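Local structure of 5-carboxymethyl-2-hydroxymuconate semialdehyde dehydrogenase (Thermus thermophilus, 2D4E) at residues 74-79 with 190-195; 169-174 with 246-251; 195-200 with 224-229. The protein probably catalyses the NAD-dependent oxidation of 5-carboxymethyl-2-hydroxymuconate semialdehyde to the corresponding acid. One frame throughout, in Å; residues are numbered along the deposited sequence.

Interaction 1. Residues 74-79 with 190-195; sequences HEAFQR and GNTVVL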
loop_
_atom_site.group_PDB
_atom_site.type_symbol
_atom_site.label_atom_id
_atom_site.label_comp_id
_atom_site.label_asym_id
_atom_site.label_seq_id
_atom_site.Cartn_x
_atom_site.Cartn_y
_atom_site.Cartn_z
ATOM N N HIS C 74 31.072 10.586 0.110
ATOM C CA HIS C 74 31.126 9.592 -0.953
ATOM C C HIS C 74 31.877 8.341 -0.509
ATOM O O HIS C 74 31.386 7.224 -0.662
ATOM C CB HIS C 74 31.809 10.174 -2.194
ATOM C CG HIS C 74 32.040 9.170 -3.279
ATOM N ND1 HIS C 74 31.029 8.707 -4.094
ATOM C CD2 HIS C 74 33.161 8.512 -3.661
ATOM C CE1 HIS C 74 31.517 7.809 -4.932
ATOM N NE2 HIS C 74 32.809 7.672 -4.689
ATOM N N GLU C 75 33.067 8.535 0.044
ATOM C CA GLU C 75 33.883 7.418 0.490
ATOM C C GLU C 75 33.177 6.586 1.549
ATOM O O GLU C 75 33.270 5.362 1.534
ATOM C CB GLU C 75 35.226 7.921 1.032
ATOM C CG GLU C 75 36.259 6.819 1.271
ATOM C CD GLU C 75 36.106 6.115 2.612
ATOM O OE1 GLU C 75 36.771 5.072 2.812
ATOM O OE2 GLU C 75 35.338 6.602 3.472
ATOM N N ALA C 76 32.462 7.250 2.455
ATOM C CA ALA C 76 31.745 6.564 3.530
ATOM C C ALA C 76 30.412 5.929 3.104
ATOM O O ALA C 76 29.895 5.046 3.790
ATOM C CB ALA C 76 31.510 7.530 4.688
ATOM N N PHE C 77 29.855 6.381 1.986
ATOM C CA PHE C 77 28.581 5.850 1.498
ATOM C C PHE C 77 28.635 4.339 1.283
ATOM O O PHE C 77 27.684 3.625 1.586
ATOM C CB PHE C 77 28.189 6.524 0.178
ATOM C CG PHE C 77 26.873 6.046 -0.386
ATOM C CD1 PHE C 77 25.676 6.314 0.278
ATOM C CD2 PHE C 77 26.831 5.346 -1.587
ATOM C CE1 PHE C 77 24.458 5.897 -0.245
ATOM C CE2 PHE C 77 25.616 4.921 -2.122
ATOM C CZ PHE C 77 24.426 5.197 -1.449
ATOM N N GLN C 78 29.755 3.864 0.753
ATOM C CA GLN C 78 29.932 2.445 0.478
ATOM C C GLN C 78 29.625 1.583 1.702
ATOM O O GLN C 78 28.852 0.634 1.610
ATOM C CB GLN C 78 31.365 2.182 0.001
ATOM C CG GLN C 78 31.956 3.304 -0.866
ATOM C CD GLN C 78 31.061 3.695 -2.039
ATOM O OE1 GLN C 78 30.709 2.860 -2.879
ATOM N NE2 GLN C 78 30.696 4.971 -2.101
ATOM N N ARG C 79 30.217 1.924 2.846
ATOM C CA ARG C 79 30.011 1.165 4.082
ATOM C C ARG C 79 28.712 1.508 4.814
ATOM O O ARG C 79 28.046 0.623 5.355
ATOM C CB ARG C 79 31.173 1.390 5.055
ATOM C CG ARG C 79 32.532 0.896 4.585
ATOM C CD ARG C 79 33.591 1.174 5.654
ATOM N NE ARG C 79 33.675 2.597 5.991
ATOM C CZ ARG C 79 34.228 3.527 5.215
ATOM N NH1 ARG C 79 34.761 3.191 4.046
ATOM N NH2 ARG C 79 34.242 4.799 5.603
ATOM N N GLY C 190 20.039 5.080 4.783
ATOM C CA GLY C 190 21.334 4.634 4.308
ATOM C C GLY C 190 22.203 5.570 3.503
ATOM O O GLY C 190 23.152 5.117 2.862
ATOM N N ASN C 191 21.904 6.863 3.536
ATOM C CA ASN C 191 22.700 7.839 2.791
ATOM C C ASN C 191 23.641 8.612 3.709
ATOM O O ASN C 191 23.408 8.701 4.914
ATOM C CB ASN C 191 21.786 8.832 2.068
ATOM C CG ASN C 191 20.895 8.163 1.048
ATOM O OD1 ASN C 191 21.373 7.455 0.169
ATOM N ND2 ASN C 191 19.591 8.383 1.160
ATOM N N THR C 192 24.708 9.158 3.132
ATOM C CA THR C 192 25.655 9.964 3.901
ATOM C C THR C 192 25.229 11.416 3.700
ATOM O O THR C 192 24.446 11.717 2.792
ATOM C CB THR C 192 27.113 9.755 3.430
ATOM O OG1 THR C 192 27.202 9.978 2.020
ATOM C CG2 THR C 192 27.571 8.339 3.751
ATOM N N VAL C 193 25.762 12.315 4.518
ATOM C CA VAL C 193 25.341 13.707 4.465
ATOM C C VAL C 193 26.395 14.811 4.521
ATOM O O VAL C 193 27.445 14.668 5.147
ATOM C CB VAL C 193 24.345 13.958 5.624
ATOM C CG1 VAL C 193 23.949 15.424 5.689
ATOM C CG2 VAL C 193 23.130 13.051 5.462
ATOM N N VAL C 194 26.090 15.915 3.847
ATOM C CA VAL C 194 26.920 17.108 3.867
ATOM C C VAL C 194 25.933 18.258 4.075
ATOM O O VAL C 194 25.176 18.611 3.168
ATOM C CB VAL C 194 27.688 17.352 2.549
ATOM C CG1 VAL C 194 28.419 18.687 2.640
ATOM C CG2 VAL C 194 28.692 16.230 2.291
ATOM N N LEU C 195 25.935 18.826 5.274
ATOM C CA LEU C 195 25.039 19.928 5.611
ATOM C C LEU C 195 25.675 21.300 5.386
ATOM O O LEU C 195 26.833 21.523 5.747
ATOM C CB LEU C 195 24.602 19.801 7.074
ATOM C CG LEU C 195 23.813 20.950 7.705
ATOM C CD1 LEU C 195 22.431 21.036 7.073
ATOM C CD2 LEU C 195 23.694 20.724 9.203
#
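F77, on helix 63-80, reaches over to G190, N191 and T192, where the chain leaves helix 175-188 and enters strand 193-196 of the parallel, Rossmann-like sheet of the NAD-binding domain. G190 is the C-prime residue of the Schellman motif that ends helix 175-188, with N191 N bonded back to A186 O; its positive phi is one that a CB would not tolerate. With CG anti to the backbone N (chi1 -179°), the phenyl ring of F77 is carried along this turn. Its CB lies 4.0 Å from T192 OG1. Further out, CD1 comes 3.8 Å from G190 O, and CE1 is 3.5 Å from the same oxygen, which stands oblique to the ring. CE1 is equally near N191 OD1. The ring and the N191 amide run side by side, their planes only 12° apart, so OD1 meets the C-H edge of the ring, whose slightly positive hydrogens suit a carbonyl oxygen already accepting from G164 N. N191 ND2 gives its bond to Y495 O. Were F77 cut back to an alanine, a gap would be likely to open beside G190 O and N191 OD1, and the amide would probably lose its flat neighbour. Threonine suits position 192 because its two branches do different work: T192 OG1 bonds to A73 O on the helix, while the methyl presses on the backbone, with CG2 3.5 Å from F77 N. T192 CG2 also lies 4.1 Å from A76 CB. At the tip of the phenyl ring, F77 CZ comes 4.1 Å from N191 OD1.

Interaction 2. Residues 169-174 with 246-251; sequences ITPWNA and TLTGET. With NA (sodium ion), chain J; NAD (nicotinamide-adenine-dinucleotide), chain K.
P171 lies against T248, whose chi1 of -59° sets OG1 beside its own backbone N and turns the methyl CG2 the other way, onto the nicotinamide ring 3.3 Å from NAD C4N, the carbon that takes up hydride. I169, with chi1 -53°, likewise sends CG2 to the cofactor, 3.5 Å from C1B of the adenine ribose. The proline has no N-H to offer T248 O; instead its CD packs 3.5 Å from T248 CB, a rigid ring suited to the point where the two strands part. Before it, the backbones form adjacent parallel strands: I169 N bonds to T246 O, and T248 N to I169 O at 3.1 Å. This is the carboxyl edge of a Rossmann-like sheet, where the NAD pyrophosphate crosses the strand ends. G249 must be glycine, because a CB would run into NAD O2A. E250 N then donates to that O2A at 3.1 Å, just before helix 251-261 begins, and its extended side chain brings OE1 to 2.3 Å from a sodium ion. NAD O1A, O3 and O1N also bind this sodium, so the cation is likely to offset part of the phosphate charge. A water bonded to I169 O joins T246 OG1 to T248 OG1, which also meets E271 and R182.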
loop_
_atom_site.group_PDB
_atom_site.type_symbol
_atom_site.label_atom_id
_atom_site.label_comp_id
_atom_site.label_asym_id
_atom_site.label_seq_id
_atom_site.Cartn_x
_atom_site.Cartn_y
_atom_site.Cartn_z
ATOM N N ILE C 169 20.852 21.770 2.283
ATOM C CA ILE C 169 20.999 23.225 2.385
ATOM C C ILE C 169 19.757 23.813 3.075
ATOM O O ILE C 169 18.646 23.751 2.545
ATOM C CB ILE C 169 21.200 23.823 0.978
ATOM C CG1 ILE C 169 22.364 23.104 0.284
ATOM C CG2 ILE C 169 21.504 25.289 1.066
ATOM C CD1 ILE C 169 22.603 23.531 -1.148
ATOM N N THR C 170 19.963 24.393 4.255
ATOM C CA THR C 170 18.867 24.914 5.071
ATOM C C THR C 170 18.802 26.423 5.321
ATOM O O THR C 170 19.789 27.132 5.153
ATOM C CB THR C 170 18.881 24.191 6.415
ATOM O OG1 THR C 170 20.211 24.230 6.952
ATOM C CG2 THR C 170 18.474 22.736 6.230
ATOM N N PRO C 171 17.623 26.923 5.745
ATOM C CA PRO C 171 17.363 28.340 6.032
ATOM C C PRO C 171 17.739 28.787 7.439
ATOM O O PRO C 171 17.983 27.965 8.323
ATOM C CB PRO C 171 15.871 28.465 5.761
ATOM C CG PRO C 171 15.356 27.168 6.293
ATOM C CD PRO C 171 16.366 26.148 5.790
ATOM N N TRP C 172 17.752 30.101 7.649
ATOM C CA TRP C 172 18.145 30.673 8.937
ATOM C C TRP C 172 17.118 30.754 10.061
ATOM O O TRP C 172 17.498 30.971 11.207
ATOM C CB TRP C 172 18.719 32.084 8.726
ATOM C CG TRP C 172 17.811 33.023 7.957
ATOM C CD1 TRP C 172 17.972 33.436 6.667
ATOM C CD2 TRP C 172 16.598 33.634 8.424
ATOM N NE1 TRP C 172 16.939 34.264 6.299
ATOM C CE2 TRP C 172 16.080 34.402 7.356
ATOM C CE3 TRP C 172 15.897 33.606 9.639
ATOM C CZ2 TRP C 172 14.891 35.139 7.463
ATOM C CZ3 TRP C 172 14.714 34.338 9.748
ATOM C CH2 TRP C 172 14.225 35.094 8.662
ATOM N N ASN C 173 15.837 30.572 9.763
ATOM C CA ASN C 173 14.824 30.721 10.806
ATOM C C ASN C 173 14.731 29.619 11.858
ATOM O O ASN C 173 14.572 29.920 13.044
ATOM C CB ASN C 173 13.447 30.986 10.170
ATOM C CG ASN C 173 12.855 29.765 9.508
ATOM O OD1 ASN C 173 13.554 29.003 8.836
ATOM N ND2 ASN C 173 11.550 29.577 9.681
ATOM N N ALA C 174 14.845 28.359 11.448
ATOM C CA ALA C 174 14.765 27.240 12.394
ATOM C C ALA C 174 15.837 26.192 12.073
ATOM O O ALA C 174 15.526 25.078 11.652
ATOM C CB ALA C 174 13.372 26.610 12.336
ATOM N N THR C 246 18.742 18.551 -0.960
ATOM C CA THR C 246 17.488 18.998 -0.372
ATOM C C THR C 246 17.678 20.498 -0.194
ATOM O O THR C 246 18.764 20.960 0.152
ATOM C CB THR C 246 17.198 18.372 1.020
ATOM O OG1 THR C 246 18.161 18.841 1.968
ATOM C CG2 THR C 246 17.247 16.850 0.954
ATOM N N LEU C 247 16.634 21.265 -0.457
ATOM C CA LEU C 247 16.723 22.700 -0.296
ATOM C C LEU C 247 15.488 23.227 0.393
ATOM O O LEU C 247 14.358 22.924 0.007
ATOM C CB LEU C 247 16.885 23.401 -1.647
ATOM C CG LEU C 247 16.757 24.930 -1.582
ATOM C CD1 LEU C 247 17.866 25.522 -0.713
ATOM C CD2 LEU C 247 16.825 25.504 -2.986
ATOM N N THR C 248 15.718 24.009 1.433
ATOM C CA THR C 248 14.642 24.630 2.173
ATOM C C THR C 248 15.018 26.107 2.172
ATOM O O THR C 248 15.958 26.523 2.853
ATOM C CB THR C 248 14.564 24.075 3.600
ATOM O OG1 THR C 248 14.348 22.659 3.545
ATOM C CG2 THR C 248 13.412 24.706 4.352
ATOM N N GLY C 249 14.303 26.890 1.373
ATOM C CA GLY C 249 14.598 28.308 1.267
ATOM C C GLY C 249 13.661 29.019 0.307
ATOM O O GLY C 249 12.557 28.544 0.047
ATOM N N GLU C 250 14.104 30.154 -0.221
ATOM C CA GLU C 250 13.294 30.953 -1.132
ATOM C C GLU C 250 13.132 30.308 -2.494
ATOM O O GLU C 250 14.004 29.567 -2.963
ATOM C CB GLU C 250 13.896 32.353 -1.297
ATOM C CG GLU C 250 14.136 33.069 0.015
ATOM C CD GLU C 250 14.510 34.525 -0.175
ATOM O OE1 GLU C 250 15.231 35.068 0.686
ATOM O OE2 GLU C 250 14.074 35.129 -1.175
ATOM N N THR C 251 12.004 30.605 -3.125
ATOM C CA THR C 251 11.693 30.064 -4.434
ATOM C C THR C 251 12.754 30.443 -5.464
ATOM O O THR C 251 13.145 29.622 -6.302
ATOM C CB THR C 251 10.316 30.561 -4.896
ATOM O OG1 THR C 251 9.325 30.155 -3.939
ATOM C CG2 THR C 251 9.969 29.990 -6.263
HETATM NA NA NA J . 17.031 34.581 1.974
HETATM P PA NAD K . 17.740 31.341 1.246
HETATM O O1A NAD K . 18.565 32.424 0.722
HETATM O O2A NAD K . 17.137 30.533 0.172
HETATM O O5B NAD K . 18.547 30.304 2.199
HETATM C C5B NAD K . 18.411 28.844 2.174
HETATM C C4B NAD K . 19.788 28.250 1.979
HETATM O O4B NAD K . 20.127 28.572 0.612
HETATM C C3B NAD K . 20.912 28.910 2.827
HETATM O O3B NAD K . 21.633 27.912 3.580
HETATM C C2B NAD K . 21.758 29.628 1.763
HETATM O O2B NAD K . 23.157 29.719 2.112
HETATM C C1B NAD K . 21.489 28.781 0.535
HETATM N N9A NAD K . 21.760 29.493 -0.701
HETATM C C8A NAD K . 21.492 30.808 -1.037
HETATM N N7A NAD K . 21.888 31.141 -2.287
HETATM C C5A NAD K . 22.438 29.950 -2.762
HETATM C C6A NAD K . 23.047 29.611 -4.029
HETATM N N6A NAD K . 23.186 30.485 -5.029
HETATM N N1A NAD K . 23.496 28.306 -4.167
HETATM C C2A NAD K . 23.350 27.401 -3.120
HETATM N N3A NAD K . 22.810 27.623 -1.929
HETATM C C4A NAD K . 22.367 28.918 -1.801
HETATM O O3 NAD K . 16.692 31.970 2.153
HETATM P PN NAD K . 16.257 31.953 3.677
HETATM O O1N NAD K . 16.232 33.370 4.097
HETATM O O2N NAD K . 17.158 31.064 4.430
HETATM O O5D NAD K . 14.828 31.454 3.349
HETATM C C5D NAD K . 13.661 31.600 4.121
HETATM C C4D NAD K . 12.748 30.951 3.129
HETATM O O4D NAD K . 12.684 29.518 3.304
HETATM C C3D NAD K . 11.331 31.501 3.036
HETATM O O3D NAD K . 10.938 31.803 1.682
HETATM C C2D NAD K . 10.534 30.371 3.685
HETATM O O2D NAD K . 9.167 30.381 3.224
HETATM C C1D NAD K . 11.336 29.158 3.271
HETATM N N1N NAD K . 11.093 27.980 4.120
HETATM C C2N NAD K . 10.326 27.012 3.489
HETATM C C3N NAD K . 10.040 25.875 4.231
HETATM C C7N NAD K . 9.189 24.748 3.666
HETATM O O7N NAD K . 8.979 23.775 4.367
HETATM N N7N NAD K . 8.681 24.842 2.425
HETATM C C4N NAD K . 10.526 25.716 5.610
HETATM C C5N NAD K . 11.304 26.794 6.122
HETATM C C6N NAD K . 11.624 27.942 5.450
HETATM O O HOH W 1 17.141 21.368 2.853
#

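Interaction 3. Residues 195-200 with 224-229; sequences LKPAEW and LVQGFG. With NA (sodium ion), chain I; NAD (nicotinamide-adenine-dinucleotide), chain K.
L195 and L224 pair as adjacent parallel strands, and backbone bonding sets their register: V225 N donates to L195 O at 3.0 Å, nearly straight at 171°. Apolar contact follows on the face bearing both leucines. L224 CD1 sits 3.5 Å from P197 CD, a tight fit, the two side chains crossing at about a right angle.

The charged group forms beyond the strand end. The lysine chain of K196, bent at chi2 and chi3, curls alongside V225 O and brings NZ 2.7 Å from G227 O. NZ also donates to P197 O, to NAD O2B at 2.8 Å, and pairs with E199 OE2 in a salt bridge. With this many oxygens around it, NZ is likely to remain protonated. E199 divides its carboxylate: OE1 takes G229 N from above its plane at 3.2 Å, while OE2 accepts the proton of NAD O2B at 2.8 Å. A lysine-glutamate pair gripping the adenine-ribose hydroxyl is consistent with a preference for NAD. Both glycines are demanded by their places: G227 by its positive phi, and G229 because a CB would collide with NAD C8A. The glutamate stem leans on F228, with E199 CG at the ring edge, 3.7 Å from CD2. A water accepting from G227 N lies between P197 O and Q226 OE1, while Q226 NE2 is bonded to P202 O.

Helix 229-238 begins right after F228 and covers the lysine through A232 and L236; helix 203-214 backs P197 and L224 with A205, and helix 63-80 packs on V225.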
loop_
_atom_site.group_PDB
_atom_site.type_symbol
_atom_site.label_atom_id
_atom_site.label_comp_id
_atom_site.label_asym_id
_atom_site.label_seq_id
_atom_site.Cartn_x
_atom_site.Cartn_y
_atom_site.Cartn_z
ATOM N N LEU C 195 25.935 18.826 5.274
ATOM C CA LEU C 195 25.039 19.928 5.611
ATOM C C LEU C 195 25.675 21.300 5.386
ATOM O O LEU C 195 26.833 21.523 5.747
ATOM C CB LEU C 195 24.602 19.801 7.074
ATOM C CG LEU C 195 23.813 20.950 7.705
ATOM C CD1 LEU C 195 22.431 21.036 7.073
ATOM C CD2 LEU C 195 23.694 20.724 9.203
ATOM N N LYS C 196 24.913 22.208 4.776
ATOM C CA LYS C 196 25.370 23.580 4.527
ATOM C C LYS C 196 24.248 24.468 5.068
ATOM O O LYS C 196 23.290 24.778 4.363
ATOM C CB LYS C 196 25.564 23.836 3.022
ATOM C CG LYS C 196 26.660 24.849 2.686
ATOM C CD LYS C 196 26.475 26.198 3.400
ATOM C CE LYS C 196 25.280 26.976 2.852
ATOM N NZ LYS C 196 24.990 28.224 3.624
ATOM N N PRO C 197 24.351 24.876 6.341
ATOM C CA PRO C 197 23.347 25.719 6.999
ATOM C C PRO C 197 23.388 27.205 6.665
ATOM O O PRO C 197 24.422 27.742 6.263
ATOM C CB PRO C 197 23.620 25.464 8.472
ATOM C CG PRO C 197 25.127 25.390 8.488
ATOM C CD PRO C 197 25.428 24.513 7.282
ATOM N N ALA C 198 22.247 27.867 6.850
ATOM C CA ALA C 198 22.128 29.301 6.591
ATOM C C ALA C 198 23.219 30.056 7.341
ATOM O O ALA C 198 23.486 29.772 8.509
ATOM C CB ALA C 198 20.761 29.796 7.030
ATOM N N GLU C 199 23.844 31.022 6.675
ATOM C CA GLU C 199 24.915 31.791 7.294
ATOM C C GLU C 199 24.490 32.747 8.411
ATOM O O GLU C 199 25.317 33.134 9.240
ATOM C CB GLU C 199 25.714 32.555 6.221
ATOM C CG GLU C 199 24.904 33.426 5.252
ATOM C CD GLU C 199 24.450 32.685 3.993
ATOM O OE1 GLU C 199 24.471 33.297 2.899
ATOM O OE2 GLU C 199 24.060 31.500 4.091
ATOM N N TRP C 200 23.213 33.119 8.455
ATOM C CA TRP C 200 22.737 34.032 9.495
ATOM C C TRP C 200 22.500 33.406 10.878
ATOM O O TRP C 200 22.185 34.122 11.831
ATOM C CB TRP C 200 21.463 34.755 9.035
ATOM C CG TRP C 200 21.727 35.923 8.141
ATOM C CD1 TRP C 200 22.932 36.532 7.922
ATOM C CD2 TRP C 200 20.760 36.669 7.389
ATOM N NE1 TRP C 200 22.775 37.609 7.083
ATOM C CE2 TRP C 200 21.453 37.718 6.740
ATOM C CE3 TRP C 200 19.374 36.555 7.200
ATOM C CZ2 TRP C 200 20.807 38.647 5.914
ATOM C CZ3 TRP C 200 18.729 37.484 6.374
ATOM C CH2 TRP C 200 19.450 38.514 5.744
ATOM N N LEU C 224 29.798 18.713 7.781
ATOM C CA LEU C 224 29.266 20.059 7.876
ATOM C C LEU C 224 30.224 21.087 7.300
ATOM O O LEU C 224 31.424 21.062 7.581
ATOM C CB LEU C 224 28.990 20.397 9.339
ATOM C CG LEU C 224 28.881 21.885 9.677
ATOM C CD1 LEU C 224 27.648 22.474 9.005
ATOM C CD2 LEU C 224 28.815 22.058 11.185
ATOM N N VAL C 225 29.689 21.985 6.482
ATOM C CA VAL C 225 30.490 23.051 5.898
ATOM C C VAL C 225 29.742 24.366 6.089
ATOM O O VAL C 225 28.660 24.558 5.537
ATOM C CB VAL C 225 30.742 22.833 4.390
ATOM C CG1 VAL C 225 31.610 23.958 3.852
ATOM C CG2 VAL C 225 31.428 21.493 4.156
ATOM N N GLN C 226 30.314 25.256 6.892
ATOM C CA GLN C 226 29.712 26.557 7.154
ATOM C C GLN C 226 30.101 27.495 6.022
ATOM O O GLN C 226 31.166 27.342 5.420
ATOM C CB GLN C 226 30.222 27.121 8.482
ATOM C CG GLN C 226 29.884 26.281 9.691
ATOM C CD GLN C 226 28.466 26.502 10.182
ATOM O OE1 GLN C 226 27.646 27.109 9.494
ATOM N NE2 GLN C 226 28.171 26.001 11.375
ATOM N N GLY C 227 29.247 28.467 5.723
ATOM C CA GLY C 227 29.583 29.395 4.658
ATOM C C GLY C 227 28.405 30.017 3.945
ATOM O O GLY C 227 27.252 29.637 4.162
ATOM N N PHE C 228 28.709 30.973 3.074
ATOM C CA PHE C 228 27.698 31.696 2.313
ATOM C C PHE C 228 27.068 30.846 1.217
ATOM O O PHE C 228 27.690 29.918 0.699
ATOM C CB PHE C 228 28.327 32.952 1.700
ATOM C CG PHE C 228 28.898 33.901 2.716
ATOM C CD1 PHE C 228 30.043 34.639 2.430
ATOM C CD2 PHE C 228 28.285 34.073 3.957
ATOM C CE1 PHE C 228 30.573 35.536 3.367
ATOM C CE2 PHE C 228 28.804 34.965 4.897
ATOM C CZ PHE C 228 29.951 35.699 4.602
ATOM N N GLY C 229 25.830 31.175 0.863
ATOM C CA GLY C 229 25.125 30.438 -0.172
ATOM C C GLY C 229 25.838 30.417 -1.514
ATOM O O GLY C 229 25.955 29.362 -2.147
HETATM NA NA NA I . 22.569 35.112 14.094
HETATM P PA NAD K . 17.740 31.341 1.246
HETATM O O1A NAD K . 18.565 32.424 0.722
HETATM O O2A NAD K . 17.137 30.533 0.172
HETATM O O5B NAD K . 18.547 30.304 2.199
HETATM C C5B NAD K . 18.411 28.844 2.174
HETATM C C4B NAD K . 19.788 28.250 1.979
HETATM O O4B NAD K . 20.127 28.572 0.612
HETATM C C3B NAD K . 20.912 28.910 2.827
HETATM O O3B NAD K . 21.633 27.912 3.580
HETATM C C2B NAD K . 21.758 29.628 1.763
HETATM O O2B NAD K . 23.157 29.719 2.112
HETATM C C1B NAD K . 21.489 28.781 0.535
HETATM N N9A NAD K . 21.760 29.493 -0.701
HETATM C C8A NAD K . 21.492 30.808 -1.037
HETATM N N7A NAD K . 21.888 31.141 -2.287
HETATM C C5A NAD K . 22.438 29.950 -2.762
HETATM C C6A NAD K . 23.047 29.611 -4.029
HETATM N N6A NAD K . 23.186 30.485 -5.029
HETATM N N1A NAD K . 23.496 28.306 -4.167
HETATM C C2A NAD K . 23.350 27.401 -3.120
HETATM N N3A NAD K . 22.810 27.623 -1.929
HETATM C C4A NAD K . 22.367 28.918 -1.801
HETATM O O3 NAD K . 16.692 31.970 2.153
HETATM P PN NAD K . 16.257 31.953 3.677
HETATM O O1N NAD K . 16.232 33.370 4.097
HETATM O O2N NAD K . 17.158 31.064 4.430
HETATM O O5D NAD K . 14.828 31.454 3.349
HETATM C C5D NAD K . 13.661 31.600 4.121
HETATM C C4D NAD K . 12.748 30.951 3.129
HETATM O O4D NAD K . 12.684 29.518 3.304
HETATM C C3D NAD K . 11.331 31.501 3.036
HETATM O O3D NAD K . 10.938 31.803 1.682
HETATM C C2D NAD K . 10.534 30.371 3.685
HETATM O O2D NAD K . 9.167 30.381 3.224
HETATM C C1D NAD K . 11.336 29.158 3.271
HETATM N N1N NAD K . 11.093 27.980 4.120
HETATM C C2N NAD K . 10.326 27.012 3.489
HETATM C C3N NAD K . 10.040 25.875 4.231
HETATM C C7N NAD K . 9.189 24.748 3.666
HETATM O O7N NAD K . 8.979 23.775 4.367
HETATM N N7N NAD K . 8.681 24.842 2.425
HETATM C C4N NAD K . 10.526 25.716 5.610
HETATM C C5N NAD K . 11.304 26.794 6.122
HETATM C C6N NAD K . 11.624 27.942 5.450
HETATM O O HOH W 2 26.984 28.825 7.346
HETATM O O HOH W 3 21.834 36.836 12.493
#

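Read from the N terminus, helix 63-80 supplies residues 74-79, and interaction 1 closes a loop of 110 residues when the chain comes back at 190-195. Before that return, residues 169-174 have opened interaction 2, which closes only at 246-251, so these two loops cross. Interaction 3 starts at L195, the residue it shares with interaction 1, closes at 224-229, and is nested wholly inside the loop of interaction 2. Interactions 2 and 3 join neighbouring strands of one parallel sheet on the two sides of its middle, while interaction 1 ties flanking helix 63-80 to the turn leading into the N-terminal end of strand 193-196. A198 CB packs against P171 and W172, bringing interactions 2 and 3 together around NAD.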